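Local structure of ABC transporter periplasmic-binding protein YtfQ (Mycobacterium smegmatis, 6HB0) at residues I122-A133 and V261-L271; A244-L252 and E293-L304. The protein probably serves as the sugar-binding component of an ABC transporter that takes up L-arabinofuranose in mycobacteria. One frame throughout, in Å; residues are numbered along the deposited sequence.

Contact 1: residues I122-A133 and V261-L271; sequences IGADFIEEGRRA and VECNPLLGPEL. With ZN (zinc ion), chain F.
C263 and E128 meet at a zinc ion. The sulfur SG of C263 lies 2.3 Å from the metal and OE2 of E128 2.0 Å from it, while OE1 of E128 stays 2.9 Å away, so the carboxylate binds essentially through one oxygen. A water and D292 complete the site. C263 SG also accepts from D125 N at 3.2 Å with an N-H...S angle of 175°; the sulfur reaches this point because SG stands anti to the backbone N (chi1 -176°). One residue earlier, A124 CB packs against N264 O.

These residues lie at two of the interlobe crossovers of the periplasmic binding protein fold: strand 120-122 belongs to one sheet and strand 259-263 to the other, and each segment leaves its strand and enters a helix of the other lobe. D125 N-caps helix 126-140.

The second shell fixes the ligands. The backbone N of C263 gives a nearly straight bond (177°) to OE2 of E129 at 2.8 Å; R34 and R165 form salt bridges with that carboxylate. R132 NH1 bridges E128 OE1, at 2.8 Å in a salt bridge, and E262 O at 3.0 Å, both close to the guanidinium plane, while its NH2 has E293 as outside partner. V261 CB sits over one guanidinium face. Toward the first lobe, I122 CD1 meets L266 CD1 at 4.0 Å and also packs on L271.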
loop_
_atom_site.group_PDB
_atom_site.type_symbol
_atom_site.label_atom_id
_atom_site.label_comp_id
_atom_site.label_asym_id
_atom_site.label_seq_id
_atom_site.Cartn_x
_atom_site.Cartn_y
_atom_site.Cartn_z
ATOM N N ILE A 122 -1.044 4.641 -11.441
ATOM C CA ILE A 122 -1.770 3.699 -10.621
ATOM C C ILE A 122 -0.947 3.337 -9.401
ATOM O O ILE A 122 0.113 2.703 -9.531
ATOM C CB ILE A 122 -2.035 2.353 -11.356
ATOM C CG1 ILE A 122 -2.497 2.549 -12.784
ATOM C CG2 ILE A 122 -3.095 1.589 -10.594
ATOM C CD1 ILE A 122 -2.336 1.276 -13.577
ATOM N N GLY A 123 -1.411 3.693 -8.210
ATOM C CA GLY A 123 -0.687 3.296 -6.985
ATOM C C GLY A 123 -1.489 3.503 -5.720
ATOM O O GLY A 123 -2.534 4.116 -5.777
ATOM N N ALA A 124 -0.963 3.012 -4.595
ATOM C CA ALA A 124 -1.660 3.086 -3.330
ATOM C C ALA A 124 -1.608 4.497 -2.780
ATOM O O ALA A 124 -0.705 5.256 -3.114
ATOM C CB ALA A 124 -1.067 2.126 -2.322
ATOM N N ASP A 125 -2.606 4.822 -1.963
ATOM C CA ASP A 125 -2.708 6.085 -1.274
ATOM C C ASP A 125 -2.468 5.953 0.250
ATOM O O ASP A 125 -3.373 5.569 1.020
ATOM C CB ASP A 125 -4.107 6.599 -1.497
ATOM C CG ASP A 125 -4.291 8.070 -1.070
ATOM O OD1 ASP A 125 -3.480 8.615 -0.290
ATOM O OD2 ASP A 125 -5.292 8.657 -1.512
ATOM N N PHE A 126 -1.277 6.313 0.710
ATOM C CA PHE A 126 -0.957 6.117 2.117
ATOM C C PHE A 126 -1.653 7.108 3.048
ATOM O O PHE A 126 -1.910 6.778 4.213
ATOM C CB PHE A 126 0.540 6.243 2.316
ATOM C CG PHE A 126 1.343 5.276 1.500
ATOM C CD1 PHE A 126 1.031 3.921 1.482
ATOM C CD2 PHE A 126 2.419 5.724 0.737
ATOM C CE1 PHE A 126 1.784 3.030 0.758
ATOM C CE2 PHE A 126 3.155 4.843 -0.025
ATOM C CZ PHE A 126 2.851 3.498 0.015
ATOM N N ILE A 127 -1.939 8.312 2.565
ATOM C CA ILE A 127 -2.684 9.289 3.363
ATOM C C ILE A 127 -4.054 8.700 3.632
ATOM O O ILE A 127 -4.523 8.700 4.738
ATOM C CB ILE A 127 -2.813 10.652 2.654
ATOM C CG1 ILE A 127 -1.450 11.307 2.484
ATOM C CG2 ILE A 127 -3.800 11.546 3.415
ATOM C CD1 ILE A 127 -1.480 12.590 1.710
ATOM N N GLU A 128 -4.683 8.178 2.581
ATOM C CA GLU A 128 -5.986 7.547 2.702
ATOM C C GLU A 128 -5.974 6.419 3.735
ATOM O O GLU A 128 -6.914 6.294 4.510
ATOM C CB GLU A 128 -6.443 7.069 1.325
ATOM C CG GLU A 128 -7.704 6.238 1.288
ATOM C CD GLU A 128 -7.419 4.884 0.655
ATOM O OE1 GLU A 128 -7.173 3.902 1.412
ATOM O OE2 GLU A 128 -7.330 4.819 -0.607
ATOM N N GLU A 129 -4.934 5.593 3.778
ATOM C CA GLU A 129 -4.820 4.565 4.812
ATOM C C GLU A 129 -4.890 5.130 6.224
ATOM O O GLU A 129 -5.657 4.651 7.052
ATOM C CB GLU A 129 -3.519 3.725 4.700
ATOM C CG GLU A 129 -3.511 2.792 3.469
ATOM C CD GLU A 129 -2.197 2.015 3.317
ATOM O OE1 GLU A 129 -1.112 2.631 3.570
ATOM O OE2 GLU A 129 -2.263 0.794 2.930
ATOM N N GLY A 130 -4.061 6.131 6.492
ATOM C CA GLY A 130 -4.073 6.764 7.793
ATOM C C GLY A 130 -5.422 7.369 8.067
ATOM O O GLY A 130 -5.930 7.238 9.135
ATOM N N ARG A 131 -5.998 8.032 7.087
ATOM C CA ARG A 131 -7.280 8.667 7.288
ATOM C C ARG A 131 -8.338 7.680 7.657
ATOM O O ARG A 131 -9.188 7.958 8.525
ATOM C CB ARG A 131 -7.722 9.422 6.036
ATOM C CG ARG A 131 -9.020 10.213 6.222
ATOM C CD ARG A 131 -9.153 11.231 5.145
ATOM N NE ARG A 131 -10.407 11.947 5.228
ATOM C CZ ARG A 131 -10.781 12.897 4.358
ATOM N NH1 ARG A 131 -9.999 13.258 3.327
ATOM N NH2 ARG A 131 -11.962 13.472 4.515
ATOM N N ARG A 132 -8.366 6.542 6.983
ATOM C CA ARG A 132 -9.405 5.525 7.306
ATOM C C ARG A 132 -9.176 4.968 8.719
ATOM O O ARG A 132 -10.138 4.657 9.439
ATOM C CB ARG A 132 -9.430 4.425 6.226
ATOM C CG ARG A 132 -9.866 4.964 4.859
ATOM C CD ARG A 132 -9.396 4.127 3.681
ATOM N NE ARG A 132 -9.809 2.786 3.904
ATOM C CZ ARG A 132 -9.159 1.680 3.544
ATOM N NH1 ARG A 132 -8.051 1.659 2.798
ATOM N NH2 ARG A 132 -9.689 0.539 3.937
ATOM N N ALA A 133 -7.925 4.802 9.120
ATOM C CA ALA A 133 -7.633 4.320 10.458
ATOM C C ALA A 133 -8.183 5.346 11.489
ATOM O O ALA A 133 -8.871 4.975 12.425
ATOM C CB ALA A 133 -6.131 4.145 10.646
ATOM N N VAL A 261 -6.755 -1.670 8.141
ATOM C CA VAL A 261 -7.011 -1.045 6.863
ATOM C C VAL A 261 -5.846 -1.309 5.930
ATOM O O VAL A 261 -4.702 -1.481 6.392
ATOM C CB VAL A 261 -7.235 0.491 6.965
ATOM C CG1 VAL A 261 -8.463 0.773 7.803
ATOM C CG2 VAL A 261 -6.051 1.172 7.556
ATOM N N GLU A 262 -6.102 -1.296 4.631
ATOM C CA GLU A 262 -5.030 -1.365 3.633
ATOM C C GLU A 262 -5.514 -0.741 2.387
ATOM O O GLU A 262 -6.672 -0.923 2.033
ATOM C CB GLU A 262 -4.620 -2.801 3.352
ATOM C CG GLU A 262 -3.449 -2.883 2.382
ATOM C CD GLU A 262 -3.003 -4.288 2.046
ATOM O OE1 GLU A 262 -2.886 -5.084 2.988
ATOM O OE2 GLU A 262 -2.714 -4.585 0.841
ATOM N N CYS A 263 -4.653 0.031 1.724
ATOM C CA CYS A 263 -4.871 0.477 0.375
ATOM C C CYS A 263 -3.987 -0.451 -0.468
ATOM O O CYS A 263 -2.767 -0.495 -0.287
ATOM C CB CYS A 263 -4.443 1.918 0.162
ATOM S SG CYS A 263 -4.809 2.536 -1.498
ATOM N N ASN A 264 -4.586 -1.184 -1.379
ATOM C CA ASN A 264 -3.829 -2.132 -2.188
ATOM C C ASN A 264 -2.856 -1.458 -3.175
ATOM O O ASN A 264 -3.050 -0.359 -3.647
ATOM C CB ASN A 264 -4.745 -3.004 -3.050
ATOM C CG ASN A 264 -5.553 -4.002 -2.286
ATOM O OD1 ASN A 264 -6.567 -4.441 -2.801
ATOM N ND2 ASN A 264 -5.117 -4.409 -1.120
ATOM N N PRO A 265 -1.785 -2.179 -3.502
ATOM C CA PRO A 265 -1.088 -1.806 -4.725
ATOM C C PRO A 265 -1.920 -2.150 -5.952
ATOM O O PRO A 265 -3.031 -2.744 -5.878
ATOM C CB PRO A 265 0.163 -2.673 -4.687
ATOM C CG PRO A 265 -0.304 -3.909 -4.019
ATOM C CD PRO A 265 -1.322 -3.458 -2.975
ATOM N N LEU A 266 -1.397 -1.756 -7.089
ATOM C CA LEU A 266 -1.916 -2.182 -8.376
ATOM C C LEU A 266 -2.124 -3.695 -8.327
ATOM O O LEU A 266 -1.276 -4.415 -7.815
ATOM C CB LEU A 266 -0.822 -1.867 -9.395
ATOM C CG LEU A 266 -0.955 -2.407 -10.788
ATOM C CD1 LEU A 266 -0.129 -1.462 -11.627
ATOM C CD2 LEU A 266 -0.409 -3.800 -10.945
ATOM N N LEU A 267 -3.213 -4.187 -8.892
ATOM C CA LEU A 267 -3.493 -5.645 -8.841
ATOM C C LEU A 267 -3.030 -6.387 -10.121
ATOM O O LEU A 267 -2.618 -7.563 -10.067
ATOM C CB LEU A 267 -4.989 -5.875 -8.663
ATOM C CG LEU A 267 -5.571 -5.429 -7.326
ATOM C CD1 LEU A 267 -6.995 -5.962 -7.221
ATOM C CD2 LEU A 267 -4.706 -5.901 -6.158
ATOM N N GLY A 268 -3.156 -5.722 -11.255
ATOM C CA GLY A 268 -2.641 -6.276 -12.524
ATOM C C GLY A 268 -3.630 -6.087 -13.631
ATOM O O GLY A 268 -3.290 -5.565 -14.649
ATOM N N PRO A 269 -4.885 -6.500 -13.419
ATOM C CA PRO A 269 -5.853 -6.424 -14.506
ATOM C C PRO A 269 -6.169 -5.037 -14.937
ATOM O O PRO A 269 -6.400 -4.778 -16.130
ATOM C CB PRO A 269 -7.093 -7.095 -13.912
ATOM C CG PRO A 269 -6.502 -8.082 -13.009
ATOM C CD PRO A 269 -5.388 -7.345 -12.332
ATOM N N GLU A 270 -6.151 -4.111 -13.999
ATOM C CA GLU A 270 -6.439 -2.722 -14.368
ATOM C C GLU A 270 -5.292 -2.153 -15.237
ATOM O O GLU A 270 -5.537 -1.386 -16.170
ATOM C CB GLU A 270 -6.805 -1.861 -13.153
ATOM C CG GLU A 270 -5.672 -1.339 -12.288
ATOM C CD GLU A 270 -5.020 -2.424 -11.404
ATOM O OE1 GLU A 270 -4.221 -3.208 -11.998
ATOM O OE2 GLU A 270 -5.255 -2.503 -10.136
ATOM N N LEU A 271 -4.054 -2.530 -14.957
ATOM C CA LEU A 271 -2.923 -2.149 -15.823
ATOM C C LEU A 271 -3.123 -2.680 -17.237
ATOM O O LEU A 271 -2.950 -1.957 -18.218
ATOM C CB LEU A 271 -1.617 -2.694 -15.231
ATOM C CG LEU A 271 -0.372 -2.564 -16.073
ATOM C CD1 LEU A 271 -0.160 -1.103 -16.435
ATOM C CD2 LEU A 271 0.827 -3.149 -15.336
HETATM ZN ZN ZN F . -7.014 2.999 -1.303
HETATM O O HOH W 1 -7.727 3.453 -3.141
#

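Contact 2: residues A244-L252 and E293-L304; sequences ATHDGMQAL and EAFDQAQAKAAL. With ZN (zinc ion), chain G.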
loop_
_atom_site.group_PDB
_atom_site.type_symbol
_atom_site.label_atom_id
_atom_site.label_comp_id
_atom_site.label_asym_id
_atom_site.label_seq_id
_atom_site.Cartn_x
_atom_site.Cartn_y
_atom_site.Cartn_z
ATOM N N ALA A 244 -3.225 -5.639 5.744
ATOM C CA ALA A 244 -4.044 -6.801 5.970
ATOM C C ALA A 244 -3.228 -8.048 5.644
ATOM O O ALA A 244 -3.505 -8.751 4.684
ATOM C CB ALA A 244 -5.273 -6.699 5.113
ATOM N N THR A 245 -2.182 -8.279 6.417
ATOM C CA THR A 245 -1.334 -9.422 6.216
ATOM C C THR A 245 -1.904 -10.606 7.012
ATOM O O THR A 245 -2.782 -10.474 7.885
ATOM C CB THR A 245 0.064 -9.149 6.773
ATOM O OG1 THR A 245 -0.028 -8.941 8.192
ATOM C CG2 THR A 245 0.702 -7.958 6.112
ATOM N N HIS A 246 -1.374 -11.772 6.740
ATOM C CA HIS A 246 -1.809 -12.970 7.449
ATOM C C HIS A 246 -1.726 -12.796 9.004
ATOM O O HIS A 246 -2.697 -13.081 9.723
ATOM C CB HIS A 246 -0.989 -14.205 7.006
ATOM C CG HIS A 246 -1.732 -15.499 7.183
ATOM N ND1 HIS A 246 -2.251 -16.208 6.116
ATOM C CD2 HIS A 246 -2.078 -16.184 8.299
ATOM C CE1 HIS A 246 -2.915 -17.260 6.581
ATOM N NE2 HIS A 246 -2.817 -17.276 7.896
ATOM N N ASP A 247 -0.579 -12.352 9.503
ATOM C CA ASP A 247 -0.374 -12.283 10.962
ATOM C C ASP A 247 -1.182 -11.175 11.611
ATOM O O ASP A 247 -1.709 -11.364 12.733
ATOM C CB ASP A 247 1.098 -12.208 11.301
ATOM C CG ASP A 247 1.823 -13.540 10.983
ATOM O OD1 ASP A 247 1.159 -14.593 10.717
ATOM O OD2 ASP A 247 3.054 -13.554 11.012
ATOM N N GLY A 248 -1.339 -10.073 10.883
ATOM C CA GLY A 248 -2.221 -8.978 11.291
ATOM C C GLY A 248 -3.645 -9.439 11.413
ATOM O O GLY A 248 -4.307 -9.266 12.436
ATOM N N MET A 249 -4.126 -10.052 10.355
ATOM C CA MET A 249 -5.483 -10.592 10.327
ATOM C C MET A 249 -5.701 -11.696 11.361
ATOM O O MET A 249 -6.794 -11.835 11.873
ATOM C CB MET A 249 -5.807 -11.126 8.933
ATOM C CG MET A 249 -5.705 -10.089 7.846
ATOM S SD MET A 249 -7.303 -9.338 7.699
ATOM C CE MET A 249 -8.167 -10.758 6.978
ATOM N N GLN A 250 -4.669 -12.478 11.663
ATOM C CA GLN A 250 -4.784 -13.492 12.678
ATOM C C GLN A 250 -4.993 -12.864 14.062
ATOM O O GLN A 250 -5.864 -13.284 14.837
ATOM C CB GLN A 250 -3.573 -14.445 12.696
ATOM C CG GLN A 250 -3.727 -15.600 13.696
ATOM C CD GLN A 250 -4.913 -16.484 13.362
ATOM O OE1 GLN A 250 -5.017 -17.019 12.267
ATOM N NE2 GLN A 250 -5.855 -16.556 14.266
ATOM N N ALA A 251 -4.207 -11.852 14.367
ATOM C CA ALA A 251 -4.415 -11.062 15.615
ATOM C C ALA A 251 -5.807 -10.477 15.725
ATOM O O ALA A 251 -6.442 -10.517 16.772
ATOM C CB ALA A 251 -3.374 -9.962 15.708
ATOM N N LEU A 252 -6.301 -9.952 14.626
ATOM C CA LEU A 252 -7.618 -9.386 14.564
ATOM C C LEU A 252 -8.697 -10.444 14.774
ATOM O O LEU A 252 -9.641 -10.240 15.527
ATOM C CB LEU A 252 -7.765 -8.674 13.217
ATOM C CG LEU A 252 -9.014 -7.992 12.818
ATOM C CD1 LEU A 252 -9.365 -6.969 13.844
ATOM C CD2 LEU A 252 -8.847 -7.371 11.447
ATOM N N GLU A 293 -8.961 -2.614 1.338
ATOM C CA GLU A 293 -9.394 -3.648 2.252
ATOM C C GLU A 293 -9.572 -3.037 3.625
ATOM O O GLU A 293 -8.877 -2.050 3.994
ATOM C CB GLU A 293 -8.383 -4.782 2.361
ATOM C CG GLU A 293 -8.127 -5.482 1.033
ATOM C CD GLU A 293 -7.089 -6.604 1.095
ATOM O OE1 GLU A 293 -7.166 -7.445 1.998
ATOM O OE2 GLU A 293 -6.258 -6.694 0.173
ATOM N N ALA A 294 -10.480 -3.606 4.411
ATOM C CA ALA A 294 -10.663 -3.210 5.822
ATOM C C ALA A 294 -11.305 -4.391 6.532
ATOM O O ALA A 294 -12.161 -5.029 5.965
ATOM C CB ALA A 294 -11.547 -2.023 5.941
ATOM N N PHE A 295 -10.884 -4.687 7.748
ATOM C CA PHE A 295 -11.482 -5.764 8.504
ATOM C C PHE A 295 -11.618 -5.386 9.953
ATOM O O PHE A 295 -10.685 -4.848 10.556
ATOM C CB PHE A 295 -10.572 -6.981 8.440
ATOM C CG PHE A 295 -10.379 -7.495 7.057
ATOM C CD1 PHE A 295 -11.331 -8.331 6.494
ATOM C CD2 PHE A 295 -9.275 -7.107 6.287
ATOM C CE1 PHE A 295 -11.178 -8.806 5.208
ATOM C CE2 PHE A 295 -9.120 -7.581 5.001
ATOM C CZ PHE A 295 -10.072 -8.443 4.461
ATOM N N ASP A 296 -12.780 -5.654 10.512
ATOM C CA ASP A 296 -12.913 -5.794 11.954
ATOM C C ASP A 296 -12.748 -7.268 12.311
ATOM O O ASP A 296 -12.435 -8.084 11.430
ATOM C CB ASP A 296 -14.242 -5.181 12.445
ATOM C CG ASP A 296 -15.477 -5.826 11.814
ATOM O OD1 ASP A 296 -15.398 -6.910 11.176
ATOM O OD2 ASP A 296 -16.540 -5.205 12.011
ATOM N N GLN A 297 -12.962 -7.624 13.577
ATOM C CA GLN A 297 -12.695 -8.997 14.041
ATOM C C GLN A 297 -13.598 -10.016 13.349
ATOM O O GLN A 297 -13.121 -11.072 12.917
ATOM C CB GLN A 297 -12.871 -9.160 15.566
ATOM C CG GLN A 297 -12.907 -10.633 16.011
ATOM C CD GLN A 297 -13.196 -10.828 17.504
ATOM O OE1 GLN A 297 -14.094 -10.210 18.050
ATOM N NE2 GLN A 297 -12.432 -11.695 18.157
ATOM N N ALA A 298 -14.890 -9.710 13.267
ATOM C CA ALA A 298 -15.838 -10.645 12.645
ATOM C C ALA A 298 -15.463 -10.870 11.188
ATOM O O ALA A 298 -15.415 -12.009 10.754
ATOM C CB ALA A 298 -17.234 -10.148 12.738
ATOM N N GLN A 299 -15.134 -9.802 10.461
ATOM C CA GLN A 299 -14.781 -9.938 9.060
ATOM C C GLN A 299 -13.467 -10.743 8.908
ATOM O O GLN A 299 -13.333 -11.577 8.003
ATOM C CB GLN A 299 -14.635 -8.612 8.372
ATOM C CG GLN A 299 -15.857 -7.718 8.173
ATOM C CD GLN A 299 -15.437 -6.282 7.678
ATOM O OE1 GLN A 299 -14.834 -5.467 8.431
ATOM N NE2 GLN A 299 -15.752 -5.962 6.386
ATOM N N ALA A 300 -12.482 -10.529 9.781
ATOM C CA ALA A 300 -11.220 -11.258 9.657
ATOM C C ALA A 300 -11.418 -12.761 9.927
ATOM O O ALA A 300 -10.759 -13.607 9.331
ATOM C CB ALA A 300 -10.190 -10.722 10.629
ATOM N N LYS A 301 -12.289 -13.071 10.875
ATOM C CA LYS A 301 -12.574 -14.453 11.284
ATOM C C LYS A 301 -13.214 -15.225 10.139
ATOM O O LYS A 301 -12.913 -16.399 9.948
ATOM C CB LYS A 301 -13.477 -14.457 12.522
ATOM C CG LYS A 301 -13.425 -15.718 13.347
ATOM C CD LYS A 301 -14.304 -15.554 14.576
ATOM C CE LYS A 301 -13.547 -14.864 15.711
ATOM N NZ LYS A 301 -14.477 -14.159 16.650
ATOM N N ALA A 302 -14.082 -14.568 9.374
ATOM C CA ALA A 302 -14.650 -15.175 8.154
ATOM C C ALA A 302 -13.616 -15.278 6.993
ATOM O O ALA A 302 -13.487 -16.309 6.345
ATOM C CB ALA A 302 -15.867 -14.402 7.690
ATOM N N ALA A 303 -12.917 -14.191 6.727
ATOM C CA ALA A 303 -12.042 -14.102 5.554
ATOM C C ALA A 303 -10.748 -14.931 5.694
ATOM O O ALA A 303 -10.383 -15.654 4.794
ATOM C CB ALA A 303 -11.688 -12.665 5.273
ATOM N N LEU A 304 -10.056 -14.811 6.826
ATOM C CA LEU A 304 -8.726 -15.341 6.951
ATOM C C LEU A 304 -8.590 -16.846 6.672
ATOM O O LEU A 304 -7.765 -17.211 5.824
ATOM C CB LEU A 304 -8.127 -15.038 8.307
ATOM C CG LEU A 304 -6.631 -14.763 8.399
ATOM C CD1 LEU A 304 -6.085 -15.368 9.657
ATOM C CD2 LEU A 304 -5.779 -15.104 7.190
HETATM ZN ZN ZN G . -18.212 -5.398 10.839
HETATM O O HOH W 2 -18.709 -6.640 12.897
#
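D296, whose backbone is touched by L252 from across the contact, donates from its N to OE1 of Q299 at 2.9 Å (N-H...O 159°), and Q299 N returns a bond to D296 OD1 at 3.0 Å. The reciprocal pair is a capping box at the start of helix 297-319, which follows the antiparallel edge strand of the second sheet. The other carboxylate oxygen, D296 OD2, binds a zinc ion at 2.0 Å, with a water as a further ligand.

The partner helix, 246-253, is the connection of a beta-alpha-beta crossover between strands 238-242 and 259-263. T245 caps its start by accepting from G248 N. Short segments of the two helices run at 124° to each other, and the interface is largely apolar, held without hydrogen bonds between the two segments.

L252 points its branched end into the corner where strand turns into helix: CD2 reaches F295 CB at 3.5 Å, and CG meets A300 CB at 3.7 Å. At the other end of the interface, L304 spreads its two methyls over different partners. CD2 sits above the imidazole face of H246, 3.7 Å from the ring centroid and 12° off its normal, a CH-pi contact. CD1 instead lies 3.3 Å from OE1 of Q250, whose NE2 is turned to D254.

Between them, in one of its two modelled conformers, M249 bends at chi2 and chi3, folding its thioether over the F295 ring. The CE methyl then lies 3.7 Å from the ring centroid, a CH-pi contact over the centre of the face, while SD, off-centre toward CD2, gives a Met-aromatic contact. A244 CB approaches the same ring at its edge, beside CE2.

Overall arrangement
Contacts 1 and 2, their centres about 17 Å apart, share the second sheet, in which strands 259-263 and 292-295 are antiparallel neighbours. Polar bonds tie them directly: R132 NH2 lies 2.7 Å from E293 O, and E262 OE1 lies 2.8 Å from A244 N, both probable hydrogen bonds. N264 ND2 also bonds to E293 OE2. The zinc ligand D292 of contact 1 immediately precedes E293. Contact 1 sits about 5 Å from the centre of the molecule (centre to centre), between the lobes, where relatives bind their sugar, although no sugar is present here; contact 2, about 16 Å out, packs the start of the C-terminal helix on helix 246-253 of the second lobe. Along the sequence their segments alternate.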